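Long-range contacts in coenzyme Q-binding protein COQ10 START domain-containing protein (Thermus thermophilus, PDB 2D4R), which is of unknown function but, as a putative member of the START domain superfamily, probably binds or carries a lipid-like molecule: residues A6-P11 and L135-E139; Y18-L24 and W68-R74. One frame throughout, in Å; residues are numbered along the deposited sequence.

Contact 1. Residues A6-P11 and L135-E139; sequences AERYIP and LKGLE
The carbonyl O of Leu-135 is met from two sides of this contact: it accepts the helical bond from the backbone N of Glu-139 at 3.0 Å, and CD of Arg-8 from the strand rests against it at 3.3 Å. NE of Arg-8 is also close to this oxygen, but at too poor an angle to bond. Arg-8 reaches the helix because CG lies anti to its backbone N (chi1 -169°) and the chain then runs extended to NE. Beyond, the aliphatic base of Lys-136 covers one face of the guanidinium, its CG offset toward the rim, while CB of Glu-139 lies at the edge. NH1 of Arg-8 and OE1 of Glu-139 form a long salt bridge of 3.9 Å; the oxygen stands well out of the guanidinium plane, so charge alone acts and no N-H is directed at it. The lysine chain bends at chi2 and turns its ammonium outward, yet NZ of Lys-136 stays 4.7 Å from NH1 of Arg-8, which probably offsets part of this attraction.

On the inner side the contact is apolar. CB of Ala-6 meets CD1 of Leu-135 at 3.7 Å, and CD1 of Ile-10 meets CG of Leu-138 at 3.7 Å, these two side chains crossing at about a right angle. Ile-10 CG1 also slides past CG of Glu-139 at 3.4 Å. Residues 6-10 and 135-139 run nearly parallel, the axes of these short segments 11° apart and 8.9 Å at closest approach. Leu-135 and Leu-138 continue inward to Trp-91 of strand 86-95, which places the contact where the long C-terminal helix of this helix-grip, Bet v 1-like fold packs on the edge of its sheet. The contact probably rests on apolar groups and the aliphatic parts of Arg-8, Lys-136 and Glu-139, with a weak ion pair at its partly exposed side.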
loop_
_atom_site.group_PDB
_atom_site.type_symbol
_atom_site.label_atom_id
_atom_site.label_comp_id
_atom_site.label_asym_id
_atom_site.label_seq_id
_atom_site.Cartn_x
_atom_site.Cartn_y
_atom_site.Cartn_z
ATOM N N ALA A 6 -1.738 5.273 7.848
ATOM C CA ALA A 6 -2.594 4.348 8.557
ATOM C C ALA A 6 -1.706 3.494 9.447
ATOM O O ALA A 6 -0.526 3.291 9.147
ATOM C CB ALA A 6 -3.349 3.481 7.571
ATOM N N GLU A 7 -2.285 3.000 10.538
ATOM C CA GLU A 7 -1.567 2.233 11.551
ATOM C C GLU A 7 -2.477 1.079 11.947
ATOM O O GLU A 7 -3.670 1.272 12.165
ATOM C CB GLU A 7 -1.290 3.130 12.762
ATOM C CG GLU A 7 -0.259 2.621 13.751
ATOM C CD GLU A 7 0.117 3.680 14.776
ATOM O OE1 GLU A 7 -0.755 4.065 15.585
ATOM O OE2 GLU A 7 1.284 4.133 14.771
ATOM N N ARG A 8 -1.927 -0.126 12.033
ATOM C CA ARG A 8 -2.761 -1.276 12.329
ATOM C C ARG A 8 -1.969 -2.375 13.036
ATOM O O ARG A 8 -0.828 -2.687 12.650
ATOM C CB ARG A 8 -3.377 -1.810 11.032
ATOM C CG ARG A 8 -4.471 -2.847 11.221
ATOM C CD ARG A 8 -5.228 -3.037 9.928
ATOM N NE ARG A 8 -6.277 -4.044 10.018
ATOM C CZ ARG A 8 -7.511 -3.798 10.440
ATOM N NH1 ARG A 8 -8.408 -4.776 10.483
ATOM N NH2 ARG A 8 -7.847 -2.576 10.829
ATOM N N TYR A 9 -2.579 -2.953 14.073
ATOM C CA TYR A 9 -1.963 -4.047 14.817
ATOM C C TYR A 9 -2.362 -5.397 14.230
ATOM O O TYR A 9 -3.549 -5.674 14.047
ATOM C CB TYR A 9 -2.373 -3.997 16.293
ATOM C CG TYR A 9 -1.912 -5.208 17.060
ATOM C CD1 TYR A 9 -0.583 -5.328 17.467
ATOM C CD2 TYR A 9 -2.784 -6.273 17.316
ATOM C CE1 TYR A 9 -0.127 -6.481 18.098
ATOM C CE2 TYR A 9 -2.336 -7.431 17.952
ATOM C CZ TYR A 9 -1.004 -7.528 18.336
ATOM O OH TYR A 9 -0.538 -8.679 18.924
ATOM N N ILE A 10 -1.371 -6.234 13.936
ATOM C CA ILE A 10 -1.643 -7.570 13.413
ATOM C C ILE A 10 -1.041 -8.672 14.294
ATOM O O ILE A 10 0.156 -8.694 14.560
ATOM C CB ILE A 10 -1.120 -7.706 11.967
ATOM C CG1 ILE A 10 -1.938 -6.782 11.051
ATOM C CG2 ILE A 10 -1.220 -9.154 11.494
ATOM C CD1 ILE A 10 -1.474 -6.742 9.600
ATOM N N PRO A 11 -1.883 -9.599 14.766
ATOM C CA PRO A 11 -1.432 -10.703 15.622
ATOM C C PRO A 11 -0.568 -11.748 14.905
ATOM O O PRO A 11 -1.034 -12.834 14.575
ATOM C CB PRO A 11 -2.733 -11.293 16.153
ATOM C CG PRO A 11 -3.757 -10.915 15.137
ATOM C CD PRO A 11 -3.347 -9.587 14.606
ATOM N N LEU A 135 -4.288 -2.004 4.762
ATOM C CA LEU A 135 -3.776 -2.617 5.988
ATOM C C LEU A 135 -4.742 -3.624 6.611
ATOM O O LEU A 135 -4.325 -4.616 7.201
ATOM C CB LEU A 135 -3.454 -1.544 7.022
ATOM C CG LEU A 135 -2.242 -0.657 6.781
ATOM C CD1 LEU A 135 -1.925 0.068 8.087
ATOM C CD2 LEU A 135 -1.060 -1.488 6.335
ATOM N N LYS A 136 -6.034 -3.357 6.491
ATOM C CA LYS A 136 -7.035 -4.296 6.971
ATOM C C LYS A 136 -7.027 -5.522 6.060
ATOM O O LYS A 136 -7.256 -6.643 6.506
ATOM C CB LYS A 136 -8.418 -3.628 6.975
ATOM C CG LYS A 136 -9.531 -4.477 7.565
ATOM C CD LYS A 136 -10.225 -5.302 6.485
ATOM C CE LYS A 136 -11.449 -5.987 7.049
ATOM N NZ LYS A 136 -12.294 -5.015 7.791
ATOM N N GLY A 137 -6.748 -5.298 4.780
ATOM C CA GLY A 137 -6.595 -6.402 3.856
ATOM C C GLY A 137 -5.360 -7.238 4.157
ATOM O O GLY A 137 -5.366 -8.446 3.936
ATOM N N LEU A 138 -4.300 -6.610 4.658
ATOM C CA LEU A 138 -3.099 -7.361 5.042
ATOM C C LEU A 138 -3.379 -8.196 6.294
ATOM O O LEU A 138 -2.903 -9.326 6.405
ATOM C CB LEU A 138 -1.896 -6.415 5.267
ATOM C CG LEU A 138 -0.675 -6.961 6.028
ATOM C CD1 LEU A 138 -0.147 -8.196 5.323
ATOM C CD2 LEU A 138 0.419 -5.902 6.128
ATOM N N GLU A 139 -4.173 -7.646 7.212
ATOM C CA GLU A 139 -4.644 -8.377 8.391
ATOM C C GLU A 139 -5.294 -9.671 7.948
ATOM O O GLU A 139 -5.058 -10.738 8.519
ATOM C CB GLU A 139 -5.681 -7.548 9.150
ATOM C CG GLU A 139 -5.269 -7.113 10.538
ATOM C CD GLU A 139 -5.848 -7.992 11.629
ATOM O OE1 GLU A 139 -6.441 -7.451 12.587
ATOM O OE2 GLU A 139 -5.705 -9.226 11.533
#

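Contact 2. Residues Y18-L24 and W68-R74; sequences YRLAKDL and WDDENLR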
loop_
_atom_site.group_PDB
_atom_site.type_symbol
_atom_site.label_atom_id
_atom_site.label_comp_id
_atom_site.label_asym_id
_atom_site.label_seq_id
_atom_site.Cartn_x
_atom_site.Cartn_y
_atom_site.Cartn_z
ATOM N N TYR A 18 5.649 -8.963 7.491
ATOM C CA TYR A 18 6.463 -8.341 6.472
ATOM C C TYR A 18 6.491 -9.202 5.212
ATOM O O TYR A 18 6.310 -8.689 4.111
ATOM C CB TYR A 18 7.881 -8.125 7.005
ATOM C CG TYR A 18 8.901 -7.738 5.956
ATOM C CD1 TYR A 18 9.728 -8.695 5.377
ATOM C CD2 TYR A 18 9.057 -6.412 5.560
ATOM C CE1 TYR A 18 10.690 -8.340 4.434
ATOM C CE2 TYR A 18 10.011 -6.049 4.620
ATOM C CZ TYR A 18 10.823 -7.013 4.063
ATOM O OH TYR A 18 11.773 -6.657 3.136
ATOM N N ARG A 19 6.710 -10.507 5.367
ATOM C CA ARG A 19 6.864 -11.392 4.199
ATOM C C ARG A 19 5.570 -11.542 3.410
ATOM O O ARG A 19 5.588 -11.637 2.191
ATOM C CB ARG A 19 7.355 -12.785 4.610
ATOM C CG ARG A 19 8.857 -13.031 4.413
ATOM C CD ARG A 19 9.285 -12.910 2.938
ATOM N NE ARG A 19 9.679 -14.191 2.339
ATOM C CZ ARG A 19 10.256 -14.325 1.142
ATOM N NH1 ARG A 19 10.574 -15.532 0.689
ATOM N NH2 ARG A 19 10.522 -13.257 0.398
ATOM N N LEU A 20 4.449 -11.568 4.118
ATOM C CA LEU A 20 3.146 -11.660 3.482
ATOM C C LEU A 20 2.751 -10.380 2.753
ATOM O O LEU A 20 1.998 -10.424 1.779
ATOM C CB LEU A 20 2.085 -11.998 4.521
ATOM C CG LEU A 20 2.160 -13.427 5.038
ATOM C CD1 LEU A 20 1.267 -13.577 6.259
ATOM C CD2 LEU A 20 1.745 -14.375 3.913
ATOM N N ALA A 21 3.253 -9.241 3.215
ATOM C CA ALA A 21 2.991 -7.979 2.523
ATOM C C ALA A 21 3.866 -7.851 1.276
ATOM O O ALA A 21 3.524 -7.146 0.327
ATOM C CB ALA A 21 3.241 -6.822 3.451
ATOM N N LYS A 22 4.994 -8.550 1.281
ATOM C CA LYS A 22 5.954 -8.465 0.191
ATOM C C LYS A 22 5.481 -9.264 -1.011
ATOM O O LYS A 22 5.792 -8.932 -2.152
ATOM C CB LYS A 22 7.314 -8.979 0.653
ATOM C CG LYS A 22 8.387 -8.914 -0.408
ATOM C CD LYS A 22 9.640 -9.607 0.066
ATOM C CE LYS A 22 10.619 -9.798 -1.068
ATOM N NZ LYS A 22 11.907 -10.319 -0.550
ATOM N N ASP A 23 4.725 -10.323 -0.748
ATOM C CA ASP A 23 4.101 -11.107 -1.804
ATOM C C ASP A 23 2.826 -10.398 -2.216
ATOM O O ASP A 23 1.720 -10.800 -1.817
ATOM C CB ASP A 23 3.769 -12.512 -1.300
ATOM C CG ASP A 23 2.918 -13.306 -2.289
ATOM O OD1 ASP A 23 2.937 -12.989 -3.494
ATOM O OD2 ASP A 23 2.235 -14.250 -1.851
ATOM N N LEU A 24 2.996 -9.339 -3.009
ATOM C CA LEU A 24 1.895 -8.456 -3.365
ATOM C C LEU A 24 0.783 -9.223 -4.068
ATOM O O LEU A 24 -0.399 -8.969 -3.845
ATOM C CB LEU A 24 2.386 -7.334 -4.277
ATOM C CG LEU A 24 3.486 -6.433 -3.727
ATOM C CD1 LEU A 24 3.967 -5.463 -4.802
ATOM C CD2 LEU A 24 2.951 -5.691 -2.551
ATOM N N TRP A 68 12.596 -3.295 -1.049
ATOM C CA TRP A 68 12.330 -4.117 0.121
ATOM C C TRP A 68 13.582 -4.232 0.981
ATOM O O TRP A 68 14.654 -4.603 0.494
ATOM C CB TRP A 68 11.852 -5.508 -0.321
ATOM C CG TRP A 68 10.504 -5.488 -1.013
ATOM C CD1 TRP A 68 10.271 -5.552 -2.355
ATOM C CD2 TRP A 68 9.218 -5.358 -0.391
ATOM N NE1 TRP A 68 8.926 -5.467 -2.613
ATOM C CE2 TRP A 68 8.253 -5.348 -1.428
ATOM C CE3 TRP A 68 8.784 -5.246 0.942
ATOM C CZ2 TRP A 68 6.879 -5.232 -1.176
ATOM C CZ3 TRP A 68 7.413 -5.129 1.192
ATOM C CH2 TRP A 68 6.478 -5.123 0.132
ATOM N N ASP A 69 13.440 -3.905 2.261
ATOM C CA ASP A 69 14.526 -4.037 3.201
ATOM C C ASP A 69 14.291 -5.240 4.129
ATOM O O ASP A 69 13.702 -5.113 5.207
ATOM C CB ASP A 69 14.653 -2.751 4.007
ATOM C CG ASP A 69 15.864 -2.745 4.891
ATOM O OD1 ASP A 69 16.387 -3.838 5.185
ATOM O OD2 ASP A 69 16.292 -1.650 5.296
ATOM N N ASP A 70 14.765 -6.405 3.696
ATOM C CA ASP A 70 14.537 -7.659 4.404
ATOM C C ASP A 70 15.141 -7.628 5.800
ATOM O O ASP A 70 14.552 -8.133 6.746
ATOM C CB ASP A 70 15.143 -8.831 3.618
ATOM C CG ASP A 70 14.473 -9.052 2.264
ATOM O OD1 ASP A 70 15.202 -9.161 1.250
ATOM O OD2 ASP A 70 13.226 -9.122 2.213
ATOM N N GLU A 71 16.320 -7.035 5.926
ATOM C CA GLU A 71 17.004 -6.948 7.215
ATOM C C GLU A 71 16.155 -6.279 8.289
ATOM O O GLU A 71 15.958 -6.828 9.371
ATOM C CB GLU A 71 18.309 -6.171 7.055
ATOM C CG GLU A 71 19.498 -7.037 6.779
ATOM C CD GLU A 71 20.314 -7.245 8.022
ATOM O OE1 GLU A 71 21.004 -6.286 8.431
ATOM O OE2 GLU A 71 20.260 -8.354 8.593
ATOM N N ASN A 72 15.649 -5.090 7.981
ATOM C CA ASN A 72 14.964 -4.277 8.975
ATOM C C ASN A 72 13.443 -4.282 8.838
ATOM O O ASN A 72 12.760 -3.488 9.484
ATOM C CB ASN A 72 15.485 -2.840 8.910
ATOM C CG ASN A 72 16.980 -2.746 9.191
ATOM O OD1 ASN A 72 17.671 -3.760 9.289
ATOM N ND2 ASN A 72 17.481 -1.526 9.324
ATOM N N LEU A 73 12.914 -5.166 7.996
ATOM C CA LEU A 73 11.463 -5.312 7.835
ATOM C C LEU A 73 10.762 -3.999 7.488
ATOM O O LEU A 73 9.762 -3.631 8.123
ATOM C CB LEU A 73 10.846 -5.878 9.112
ATOM C CG LEU A 73 11.331 -7.249 9.577
ATOM C CD1 LEU A 73 10.624 -7.624 10.879
ATOM C CD2 LEU A 73 11.062 -8.279 8.505
ATOM N N ARG A 74 11.304 -3.292 6.496
ATOM C CA ARG A 74 10.718 -2.053 5.985
ATOM C C ARG A 74 10.731 -2.097 4.458
ATOM O O ARG A 74 11.481 -2.862 3.851
ATOM C CB ARG A 74 11.517 -0.808 6.395
ATOM C CG ARG A 74 12.113 -0.732 7.778
ATOM C CD ARG A 74 12.585 0.714 7.990
ATOM N NE ARG A 74 13.496 0.869 9.119
ATOM C CZ ARG A 74 14.766 1.253 9.020
ATOM N NH1 ARG A 74 15.298 1.531 7.835
ATOM N NH2 ARG A 74 15.507 1.360 10.113
#
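Asp-70 supplies the polar part of the contact through a single oxygen: OD2 accepts a hydrogen bond from OH of Tyr-18 at 3.0 Å and a weak one, within a salt bridge, from NZ of Lys-22 at 3.3 Å. The tyrosine hydroxyl comes from above the carboxylate, 52° out of its plane, and ring and carboxylate planes are perpendicular. Lys-22 arrives there fully extended.

Contacts on ring faces form the second group. CG of Lys-22 sits over the face of the six-membered ring of Trp-68 in a CH-pi contact, 3.7 Å from the ring centroid; CG lies anti to the lysine backbone N (chi1 -179°), which draws the chain across the indole. A second CH-pi contact has CA of Leu-73 over a face of the Tyr-18 ring, 3.9 Å from its centroid, and CD2 of Leu-73 packs 3.4 Å from CG of Tyr-18.

Between the two aromatics the Trp-68 edge is turned to the Tyr-18 face, an offset edge-to-face pair with planes at 82°. Leu-24 CD2 adds apolar packing at the indole edge, 4.2 Å from CZ2 of Trp-68.

The turn that carries Asp-70 and Leu-73 is shaped by an Asx motif, Asp-69 OD1 accepting from the backbone N of Asn-72, and by a G1 beta bulge, with Leu-73, in a left-handed conformation, and Arg-74 paired against Asp-69. Helix 14-22, with Leu-24 just after it, is joined to the hairpin between strands 58-69 and 74-82 by this packing and by the bonds to Asp-70, whose acid probably helps the buried tyrosine keep its orientation.

Overall arrangement
From the N terminus, strand 3-10 enters at one edge of the seven-stranded antiparallel sheet and leads directly into helix 14-22. This helix makes contact 2 with the turn joining strands 58-69 and 74-82, closing a loop that contains the sheet strands from 34-43 onward to 58-69. The chain then completes the sheet through 100-109, beside the first strand, and ends in helix 120-144, which returns to strand 3-10 in contact 1. The longer loop of contact 1 therefore encloses that of contact 2. The centres of the contacts lie about 14 Å apart, and the contacts touch where Leu-138 packs against Ala-21, so both helices are tied to the same sheet and to each other.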